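Local atomic coordinates of odorant binding protein OBP69a (Ceratitis capitata, PDB entry 6HHE), a protein that probably binds small odorant molecules and carries them as a secreted insect olfactory protein. Residues E82-T87 with I108-V113; G89-A94 with F101-C106; D27-A32 with Q42-F47. One frame throughout, in Å; residues are numbered along the deposited sequence.

Contact 1 of 3, residues E82-T87 with I108-V113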
loop_
_atom_site.group_PDB
_atom_site.type_symbol
_atom_site.label_atom_id
_atom_site.label_comp_id
_atom_site.label_asym_id
_atom_site.label_seq_id
_atom_site.Cartn_x
_atom_site.Cartn_y
_atom_site.Cartn_z
ATOM N N GLU A 82 2.358 9.766 -10.754
ATOM C CA GLU A 82 1.439 9.845 -11.886
ATOM C C GLU A 82 1.302 8.513 -12.587
ATOM O O GLU A 82 0.195 8.127 -12.956
ATOM C CB GLU A 82 1.895 10.903 -12.872
ATOM C CG GLU A 82 1.841 12.245 -12.343
ATOM C CD GLU A 82 1.984 13.246 -13.415
ATOM O OE1 GLU A 82 2.372 12.943 -14.560
ATOM O OE2 GLU A 82 1.675 14.367 -13.077
ATOM N N GLU A 83 2.409 7.806 -12.784
ATOM C CA GLU A 83 2.323 6.546 -13.508
ATOM C C GLU A 83 1.525 5.512 -12.725
ATOM O O GLU A 83 0.702 4.777 -13.307
ATOM C CB GLU A 83 3.720 6.047 -13.849
ATOM C CG GLU A 83 3.675 4.681 -14.487
ATOM C CD GLU A 83 5.008 4.020 -14.697
ATOM O OE1 GLU A 83 5.819 3.954 -13.780
ATOM O OE2 GLU A 83 5.237 3.510 -15.834
ATOM N N LEU A 84 1.729 5.429 -11.408
ATOM C CA LEU A 84 0.962 4.467 -10.607
ATOM C C LEU A 84 -0.516 4.802 -10.588
ATOM O O LEU A 84 -1.373 3.913 -10.754
ATOM C CB LEU A 84 1.511 4.411 -9.185
ATOM C CG LEU A 84 2.909 3.832 -9.046
ATOM C CD1 LEU A 84 3.449 4.094 -7.681
ATOM C CD2 LEU A 84 2.869 2.318 -9.273
ATOM N N HIS A 85 -0.836 6.084 -10.471
ATOM C CA HIS A 85 -2.215 6.518 -10.450
ATOM C C HIS A 85 -2.903 6.246 -11.778
ATOM O O HIS A 85 -4.008 5.679 -11.819
ATOM C CB HIS A 85 -2.245 8.022 -10.137
ATOM C CG HIS A 85 -3.600 8.595 -10.310
ATOM N ND1 HIS A 85 -4.622 8.350 -9.421
ATOM C CD2 HIS A 85 -4.136 9.307 -11.328
ATOM C CE1 HIS A 85 -5.729 8.922 -9.865
ATOM N NE2 HIS A 85 -5.461 9.510 -11.017
ATOM N N THR A 86 -2.247 6.597 -12.881
ATOM C CA THR A 86 -2.929 6.446 -14.177
ATOM C C THR A 86 -2.992 4.985 -14.586
ATOM O O THR A 86 -3.996 4.555 -15.187
ATOM C CB THR A 86 -2.232 7.285 -15.249
ATOM O OG1 THR A 86 -0.899 6.824 -15.466
ATOM C CG2 THR A 86 -2.232 8.742 -14.898
ATOM N N THR A 87 -1.955 4.191 -14.255
ATOM C CA THR A 87 -1.961 2.789 -14.680
ATOM C C THR A 87 -2.931 1.973 -13.855
ATOM O O THR A 87 -3.586 1.062 -14.386
ATOM C CB THR A 87 -0.560 2.206 -14.570
ATOM O OG1 THR A 87 0.355 3.003 -15.348
ATOM C CG2 THR A 87 -0.535 0.767 -15.051
ATOM N N ILE A 108 2.715 -3.040 -7.668
ATOM C CA ILE A 108 3.929 -3.858 -7.640
ATOM C C ILE A 108 4.314 -4.261 -9.052
ATOM O O ILE A 108 5.512 -4.266 -9.405
ATOM C CB ILE A 108 3.656 -5.066 -6.749
ATOM C CG1 ILE A 108 3.676 -4.667 -5.269
ATOM C CG2 ILE A 108 4.700 -6.195 -7.033
ATOM C CD1 ILE A 108 3.027 -5.713 -4.333
ATOM N N LYS A 109 3.306 -4.569 -9.888
ATOM C CA LYS A 109 3.570 -4.891 -11.298
ATOM C C LYS A 109 4.073 -3.676 -12.061
ATOM O O LYS A 109 4.936 -3.808 -12.953
ATOM C CB LYS A 109 2.307 -5.422 -11.996
ATOM C CG LYS A 109 1.914 -6.827 -11.580
ATOM C CD LYS A 109 0.707 -7.318 -12.368
ATOM C CE LYS A 109 0.265 -8.688 -11.874
ATOM N NZ LYS A 109 -0.035 -8.652 -10.414
ATOM N N THR A 110 3.601 -2.469 -11.695
ATOM C CA THR A 110 3.881 -1.244 -12.444
ATOM C C THR A 110 5.229 -0.647 -12.096
ATOM O O THR A 110 5.970 -0.235 -12.998
ATOM C CB THR A 110 2.759 -0.243 -12.189
ATOM O OG1 THR A 110 1.540 -0.866 -12.641
ATOM C CG2 THR A 110 2.980 1.083 -12.929
ATOM N N ASN A 111 5.574 -0.589 -10.810
ATOM C CA ASN A 111 6.860 -0.057 -10.384
ATOM C C ASN A 111 7.441 -0.922 -9.281
ATOM O O ASN A 111 7.343 -0.596 -8.089
ATOM C CB ASN A 111 6.727 1.397 -9.910
ATOM C CG ASN A 111 8.058 2.089 -9.910
ATOM O OD1 ASN A 111 9.097 1.471 -9.627
ATOM N ND2 ASN A 111 8.035 3.392 -10.209
ATOM N N PRO A 112 8.048 -2.042 -9.632
ATOM C CA PRO A 112 8.574 -2.928 -8.607
ATOM C C PRO A 112 9.681 -2.336 -7.776
ATOM O O PRO A 112 9.819 -2.707 -6.609
ATOM C CB PRO A 112 9.059 -4.156 -9.407
ATOM C CG PRO A 112 9.144 -3.733 -10.781
ATOM C CD PRO A 112 8.121 -2.607 -10.980
ATOM N N VAL A 113 10.516 -1.460 -8.342
ATOM C CA VAL A 113 11.584 -0.864 -7.555
ATOM C C VAL A 113 10.994 -0.105 -6.396
ATOM O O VAL A 113 11.360 -0.312 -5.239
ATOM C CB VAL A 113 12.444 0.052 -8.431
ATOM C CG1 VAL A 113 13.348 0.925 -7.591
ATOM C CG2 VAL A 113 13.329 -0.870 -9.353
HETATM O O HOH W 1 5.662 4.552 -11.209
HETATM O O HOH W 2 7.621 1.840 -13.494
#

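Contact 2 of 3, residues G89-A94 with F101-C106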
loop_
_atom_site.group_PDB
_atom_site.type_symbol
_atom_site.label_atom_id
_atom_site.label_comp_id
_atom_site.label_asym_id
_atom_site.label_seq_id
_atom_site.Cartn_x
_atom_site.Cartn_y
_atom_site.Cartn_z
ATOM N N GLY A 89 -5.077 3.202 -10.905
ATOM C CA GLY A 89 -6.320 3.769 -10.389
ATOM C C GLY A 89 -6.802 3.016 -9.169
ATOM O O GLY A 89 -6.037 2.751 -8.235
ATOM N N THR A 90 -8.094 2.719 -9.133
ATOM C CA THR A 90 -8.677 1.877 -8.100
ATOM C C THR A 90 -8.941 0.506 -8.710
ATOM O O THR A 90 -9.643 0.392 -9.724
ATOM C CB THR A 90 -9.973 2.485 -7.555
ATOM O OG1 THR A 90 -9.724 3.795 -7.066
ATOM C CG2 THR A 90 -10.499 1.620 -6.425
ATOM N N GLN A 91 -8.340 -0.535 -8.135
ATOM C CA GLN A 91 -8.638 -1.904 -8.525
ATOM C C GLN A 91 -9.636 -2.418 -7.496
ATOM O O GLN A 91 -9.253 -2.848 -6.404
ATOM C CB GLN A 91 -7.387 -2.776 -8.570
ATOM C CG GLN A 91 -6.341 -2.352 -9.618
ATOM C CD GLN A 91 -6.836 -2.539 -11.020
ATOM O OE1 GLN A 91 -7.297 -3.617 -11.377
ATOM N NE2 GLN A 91 -6.737 -1.492 -11.837
ATOM N N SER A 92 -10.924 -2.370 -7.836
ATOM C CA SER A 92 -11.964 -2.573 -6.832
ATOM C C SER A 92 -12.158 -4.042 -6.486
ATOM O O SER A 92 -12.250 -4.901 -7.370
ATOM C CB SER A 92 -13.296 -2.004 -7.313
ATOM O OG SER A 92 -13.246 -0.598 -7.385
ATOM N N GLY A 93 -12.244 -4.318 -5.193
ATOM C CA GLY A 93 -12.640 -5.617 -4.700
ATOM C C GLY A 93 -13.892 -5.477 -3.865
ATOM O O GLY A 93 -14.519 -4.411 -3.858
ATOM N N ALA A 94 -14.193 -6.502 -3.084
ATOM C CA ALA A 94 -15.477 -6.575 -2.396
ATOM C C ALA A 94 -15.561 -5.616 -1.213
ATOM O O ALA A 94 -16.661 -5.241 -0.796
ATOM C CB ALA A 94 -15.716 -8.010 -1.946
ATOM N N PHE A 101 -5.536 -4.359 -1.507
ATOM C CA PHE A 101 -4.648 -5.441 -1.928
ATOM C C PHE A 101 -4.537 -5.503 -3.431
ATOM O O PHE A 101 -3.414 -5.556 -3.968
ATOM C CB PHE A 101 -5.175 -6.769 -1.395
ATOM C CG PHE A 101 -4.252 -7.946 -1.601
ATOM C CD1 PHE A 101 -3.191 -8.160 -0.737
ATOM C CD2 PHE A 101 -4.501 -8.856 -2.602
ATOM C CE1 PHE A 101 -2.380 -9.318 -0.867
ATOM C CE2 PHE A 101 -3.678 -9.975 -2.766
ATOM C CZ PHE A 101 -2.625 -10.182 -1.912
ATOM N N LEU A 102 -5.682 -5.517 -4.125
ATOM C CA LEU A 102 -5.668 -5.586 -5.593
ATOM C C LEU A 102 -4.970 -4.373 -6.197
ATOM O O LEU A 102 -4.226 -4.507 -7.184
ATOM C CB LEU A 102 -7.102 -5.689 -6.109
ATOM C CG LEU A 102 -7.814 -6.986 -5.736
ATOM C CD1 LEU A 102 -9.290 -6.796 -6.067
ATOM C CD2 LEU A 102 -7.200 -8.162 -6.467
ATOM N N THR A 103 -5.218 -3.176 -5.634
ATOM C CA THR A 103 -4.572 -1.982 -6.160
ATOM C C THR A 103 -3.073 -2.067 -5.938
ATOM O O THR A 103 -2.289 -1.745 -6.842
ATOM C CB THR A 103 -5.175 -0.727 -5.521
ATOM O OG1 THR A 103 -6.598 -0.731 -5.787
ATOM C CG2 THR A 103 -4.580 0.539 -6.120
ATOM N N THR A 104 -2.645 -2.590 -4.775
ATOM C CA THR A 104 -1.213 -2.687 -4.498
ATOM C C THR A 104 -0.554 -3.759 -5.362
ATOM O O THR A 104 0.607 -3.568 -5.770
ATOM C CB THR A 104 -0.986 -2.947 -3.006
ATOM O OG1 THR A 104 -1.455 -1.817 -2.275
ATOM C CG2 THR A 104 0.488 -3.131 -2.716
ATOM N N GLU A 105 -1.295 -4.823 -5.694
ATOM C CA GLU A 105 -0.771 -5.795 -6.649
ATOM C C GLU A 105 -0.477 -5.116 -7.967
ATOM O O GLU A 105 0.565 -5.390 -8.604
ATOM C CB GLU A 105 -1.754 -6.942 -6.861
ATOM C CG GLU A 105 -1.704 -7.936 -5.745
ATOM C CD GLU A 105 -2.579 -9.132 -6.009
ATOM O OE1 GLU A 105 -3.762 -8.937 -6.368
ATOM O OE2 GLU A 105 -2.069 -10.261 -5.877
ATOM N N CYS A 106 -1.370 -4.218 -8.407
ATOM C CA CYS A 106 -1.127 -3.465 -9.634
ATOM C C CYS A 106 0.099 -2.553 -9.480
ATOM O O CYS A 106 0.954 -2.478 -10.381
ATOM C CB CYS A 106 -2.383 -2.700 -9.993
ATOM S SG CYS A 106 -2.161 -1.725 -11.524
#

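Contact 3 of 3, residues D27-A32 with Q42-F47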
loop_
_atom_site.group_PDB
_atom_site.type_symbol
_atom_site.label_atom_id
_atom_site.label_comp_id
_atom_site.label_asym_id
_atom_site.label_seq_id
_atom_site.Cartn_x
_atom_site.Cartn_y
_atom_site.Cartn_z
ATOM N N ASP A 27 5.860 -12.907 9.727
ATOM C CA ASP A 27 5.977 -13.985 8.744
ATOM C C ASP A 27 5.331 -13.627 7.413
ATOM O O ASP A 27 5.838 -14.042 6.355
ATOM C CB ASP A 27 5.394 -15.283 9.296
ATOM C CG ASP A 27 3.927 -15.175 9.591
ATOM O OD1 ASP A 27 3.597 -14.396 10.500
ATOM O OD2 ASP A 27 3.113 -15.851 8.930
ATOM N N LEU A 28 4.256 -12.834 7.431
ATOM C CA LEU A 28 3.607 -12.428 6.188
ATOM C C LEU A 28 4.472 -11.461 5.402
ATOM O O LEU A 28 4.546 -11.552 4.170
ATOM C CB LEU A 28 2.235 -11.823 6.445
ATOM C CG LEU A 28 1.254 -12.777 7.127
ATOM C CD1 LEU A 28 -0.060 -12.125 7.428
ATOM C CD2 LEU A 28 1.042 -14.009 6.249
ATOM N N PHE A 29 5.108 -10.515 6.088
ATOM C CA PHE A 29 6.012 -9.599 5.395
ATOM C C PHE A 29 7.228 -10.334 4.845
ATOM O O PHE A 29 7.645 -10.111 3.691
ATOM C CB PHE A 29 6.450 -8.493 6.357
ATOM C CG PHE A 29 5.346 -7.521 6.764
ATOM C CD1 PHE A 29 4.516 -6.907 5.835
ATOM C CD2 PHE A 29 5.179 -7.200 8.112
ATOM C CE1 PHE A 29 3.514 -5.970 6.265
ATOM C CE2 PHE A 29 4.201 -6.270 8.531
ATOM C CZ PHE A 29 3.366 -5.679 7.619
ATOM N N ILE A 30 7.795 -11.256 5.630
ATOM C CA ILE A 30 8.933 -12.038 5.148
ATOM C C ILE A 30 8.530 -12.852 3.932
ATOM O O ILE A 30 9.262 -12.912 2.934
ATOM C CB ILE A 30 9.471 -12.929 6.272
ATOM C CG1 ILE A 30 10.134 -12.071 7.350
ATOM C CG2 ILE A 30 10.438 -13.958 5.698
ATOM C CD1 ILE A 30 10.404 -12.834 8.649
ATOM N N GLU A 31 7.345 -13.471 3.977
ATOM C CA GLU A 31 6.909 -14.273 2.831
ATOM C C GLU A 31 6.775 -13.422 1.577
ATOM O O GLU A 31 7.209 -13.837 0.498
ATOM C CB GLU A 31 5.586 -14.961 3.139
ATOM C CG GLU A 31 4.990 -15.612 1.906
ATOM C CD GLU A 31 5.472 -17.032 1.713
ATOM O OE1 GLU A 31 6.283 -17.490 2.550
ATOM O OE2 GLU A 31 5.036 -17.692 0.737
ATOM N N ALA A 32 6.186 -12.230 1.691
ATOM C CA ALA A 32 6.073 -11.339 0.531
ATOM C C ALA A 32 7.436 -10.986 -0.021
ATOM O O ALA A 32 7.649 -11.011 -1.234
ATOM C CB ALA A 32 5.343 -10.059 0.957
ATOM N N GLN A 42 -5.819 -12.251 4.790
ATOM C CA GLN A 42 -6.640 -11.078 5.062
ATOM C C GLN A 42 -5.968 -10.078 5.971
ATOM O O GLN A 42 -6.126 -8.889 5.741
ATOM C CB GLN A 42 -7.959 -11.480 5.726
ATOM C CG GLN A 42 -8.807 -12.410 4.848
ATOM C CD GLN A 42 -9.102 -11.801 3.484
ATOM O OE1 GLN A 42 -8.675 -12.334 2.477
ATOM N NE2 GLN A 42 -9.847 -10.696 3.447
ATOM N N ARG A 43 -5.150 -10.525 6.937
ATOM C CA ARG A 43 -4.517 -9.527 7.805
ATOM C C ARG A 43 -3.522 -8.657 7.043
ATOM O O ARG A 43 -3.413 -7.473 7.336
ATOM C CB ARG A 43 -3.803 -10.172 8.985
ATOM C CG ARG A 43 -4.748 -10.749 9.978
ATOM C CD ARG A 43 -4.049 -11.713 10.930
ATOM N NE ARG A 43 -3.555 -12.909 10.272
ATOM C CZ ARG A 43 -2.284 -13.329 10.340
ATOM N NH1 ARG A 43 -1.362 -12.644 11.007
ATOM N NH2 ARG A 43 -1.942 -14.440 9.673
ATOM N N LEU A 44 -2.850 -9.207 6.018
ATOM C CA LEU A 44 -1.964 -8.387 5.198
ATOM C C LEU A 44 -2.771 -7.421 4.348
ATOM O O LEU A 44 -2.399 -6.251 4.224
ATOM C CB LEU A 44 -1.080 -9.271 4.370
ATOM C CG LEU A 44 -0.090 -8.540 3.448
ATOM C CD1 LEU A 44 0.849 -7.625 4.236
ATOM C CD2 LEU A 44 0.751 -9.538 2.660
ATOM N N LYS A 45 -3.888 -7.883 3.768
ATOM C CA LYS A 45 -4.739 -6.991 2.989
ATOM C C LYS A 45 -5.190 -5.824 3.855
ATOM O O LYS A 45 -5.183 -4.663 3.416
ATOM C CB LYS A 45 -5.971 -7.758 2.462
ATOM C CG LYS A 45 -5.637 -8.987 1.632
ATOM C CD LYS A 45 -6.917 -9.529 0.981
ATOM C CE LYS A 45 -6.524 -10.753 0.260
ATOM N NZ LYS A 45 -7.818 -11.438 -0.133
ATOM N N CYS A 46 -5.581 -6.112 5.083
ATOM C CA CYS A 46 -6.088 -5.047 5.934
ATOM C C CYS A 46 -4.983 -4.142 6.443
ATOM O O CYS A 46 -5.248 -2.952 6.633
ATOM C CB CYS A 46 -6.868 -5.617 7.085
ATOM S SG CYS A 46 -8.449 -6.337 6.559
ATOM N N PHE A 47 -3.779 -4.663 6.669
ATOM C CA PHE A 47 -2.642 -3.784 6.946
ATOM C C PHE A 47 -2.444 -2.789 5.821
ATOM O O PHE A 47 -2.200 -1.607 6.063
ATOM C CB PHE A 47 -1.379 -4.619 7.156
ATOM C CG PHE A 47 -0.145 -3.801 7.278
ATOM C CD1 PHE A 47 0.175 -3.221 8.496
ATOM C CD2 PHE A 47 0.687 -3.612 6.185
ATOM C CE1 PHE A 47 1.324 -2.414 8.580
ATOM C CE2 PHE A 47 1.833 -2.793 6.251
ATOM C CZ PHE A 47 2.143 -2.212 7.478
HETATM O O HOH W 3 0.611 -15.796 9.813
#

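Contact 1 of 3, residues E82-T87 with I108-V113
The carboxylate oxygen E83 OE1 accepts hydrogen bonds from two waters, and each water ties it to the other segment. The first lies 2.6 Å from E83 OE1 and takes a hydrogen from N111 ND2, and the second donates both to E83 OE1 and, over 2.7 Å, to the backbone oxygen of T110. Direct approach is longer: E83 OE1 and N111 ND2 are 4.2 Å apart, so carboxylate and amide are linked through solvent. The E83 chain is extended beyond CG, with CG anti to the backbone N (chi1 175°), which carries the acid past T110 toward the amide. Beside these water bridges, the T110 methyl carries most of the apolar contact. T110 CG2 sits 3.9 Å from L84 CD2, which also reaches N111 CB, and touches E83 CG; E83 and L84 both run past T110 in the opposite sense. T87 meets T110 tip to tip, with T87 CG2 3.6 Å from T110 OG1. Neither hydroxyl is spent on this meeting: T110 OG1 bonds to the carbonyl of C106, and T87 OG1 donates 2.7 Å to E83 O, which receives T87 N from the opposite face of its plane. Shortening T110 to an alanine here would probably strip L84 CD2 and E83 CG of their methyl neighbour, leave T87 CG2 without its nearest partner and deprive C106 O of its hydroxyl donor. N111 OD1 caps helix 112-121 at I114 N, while N111 ND2 also bonds the bound 2-(2-methoxyethoxy)ethanol, probably a crystallisation additive. The chemistry thus joins a small apolar patch to a water-mediated polar bridge at a pocket that E83 and N111 help to line.

Contact 2 of 3, residues G89-A94 with F101-C106
Q91 lays the root of its side chain across L102 and T103, then turns its amide end away from helix 96-110. Q91 CB rests 3.8 Å from L102 CB and close to the T103 hydroxyl, and one carbon further on Q91 CG comes to 4.0 Å from C106 CB. The bend at the next torsion (chi2 -67°) directs the amide back along its own loop, where NE2 bonds the carbonyl of C88. On the helix side, T103 holds its hydroxyl and methyl toward different parts of the loop. T103 OG1 accepts the backbone N of Q91 at 2.9 Å, with an N-H...O angle of 158°, and it also bonds the carbonyl of T99 one turn earlier in its helix. T103 CG2 instead packs against the carbonyl oxygen of G89, 3.4 Å away, where the chain leaves helix 78-88 with positive phi. L102 reaches further along the loop: its CD1 lies 3.7 Å from S92 O and also touches G93 CA. A side chain at G93 would start toward the helix, and its first carbon would come tightly against L102 CD1, so the bare CA suits this spot. Nearby, C106 SG, anti to its backbone N (chi1 180°), is turned to C88 at the end of helix 78-88, just before the loop, and closes the disulfide there. The threonine hydroxyl therefore serves as acceptor for the loop and donor within the helix, and with the leucine packing and the neighbouring disulfide it ties an otherwise irregular connection to the side of the helix that follows it.

Contact 3 of 3, residues D27-A32 with Q42-F47
F29 and F47 form an edge-to-face, T-shaped pair: the edge of the F29 ring meets the face of F47, with ring centroids 4.9 Å apart and planes at 74°. F29 CZ stands over the centre of the F47 ring and lies 3.5 Å from F47 CE2. L44 joins from an oblique direction, its CD1 methyl 3.7 Å from F29 CE1. For F47, CG anti to the backbone N (chi1 173°) swings the ring out toward helix 26-35, where F29 can strike its face. Further along the interface, L28 CD1 covers one face of the R43 guanidinium, toward its rim and 3.7 Å from R43 NH2; the two side chains cross at about a right angle, an apolar methyl over a flat cationic group.

The second shell holds that guanidinium. A water lying in its plane, at the edge, accepts from R43 NH2 at 2.9 Å and donates to D27 OD2 at 2.7 Å, so the acid and the arginine are bridged by solvent while their opposite charges probably still attract. R43 NH1 is held by the carbonyl of G23 and the hydroxyl of T25, and T25 OG1 also bonds D27 OD1, so the link between helices 10-22 and 26-35 steadies both charged groups.

These contacts join two nearly perpendicular helical segments, whose axes approach to 10.6 Å and cross at -86°. The far flank of helix 42-55 is tied to helix 96-110, through the C46-C97 disulfide and the bonds of K45 and Q42 to E98, while F47 continues the packing onto C18, I19 and T22 of helix 10-22.

Contact 3 closes first along the chain, joining helices 26-35 and 42-55. Contact 1 then joins helix 78-88 to the junction of helices 96-110 and 112-121, and nested inside the loop it closes, contact 2 sets the connection between helices 78-88 and 96-110 against the latter. Contacts 1 and 2 have centres about 12 Å apart and meet where T87 O packs near C106 SG. Contact 3 lies about 15 Å from contact 2, centre to centre, and touches it through K45 against F101, a cation-pi pair; contacts 1 and 3, about 20 Å apart, do not touch. Helix 96-110 therefore runs from the ligand-pocket side to helix 42-55, which in turn packs on helix 26-35, in this all-helical, disulfide-braced fold.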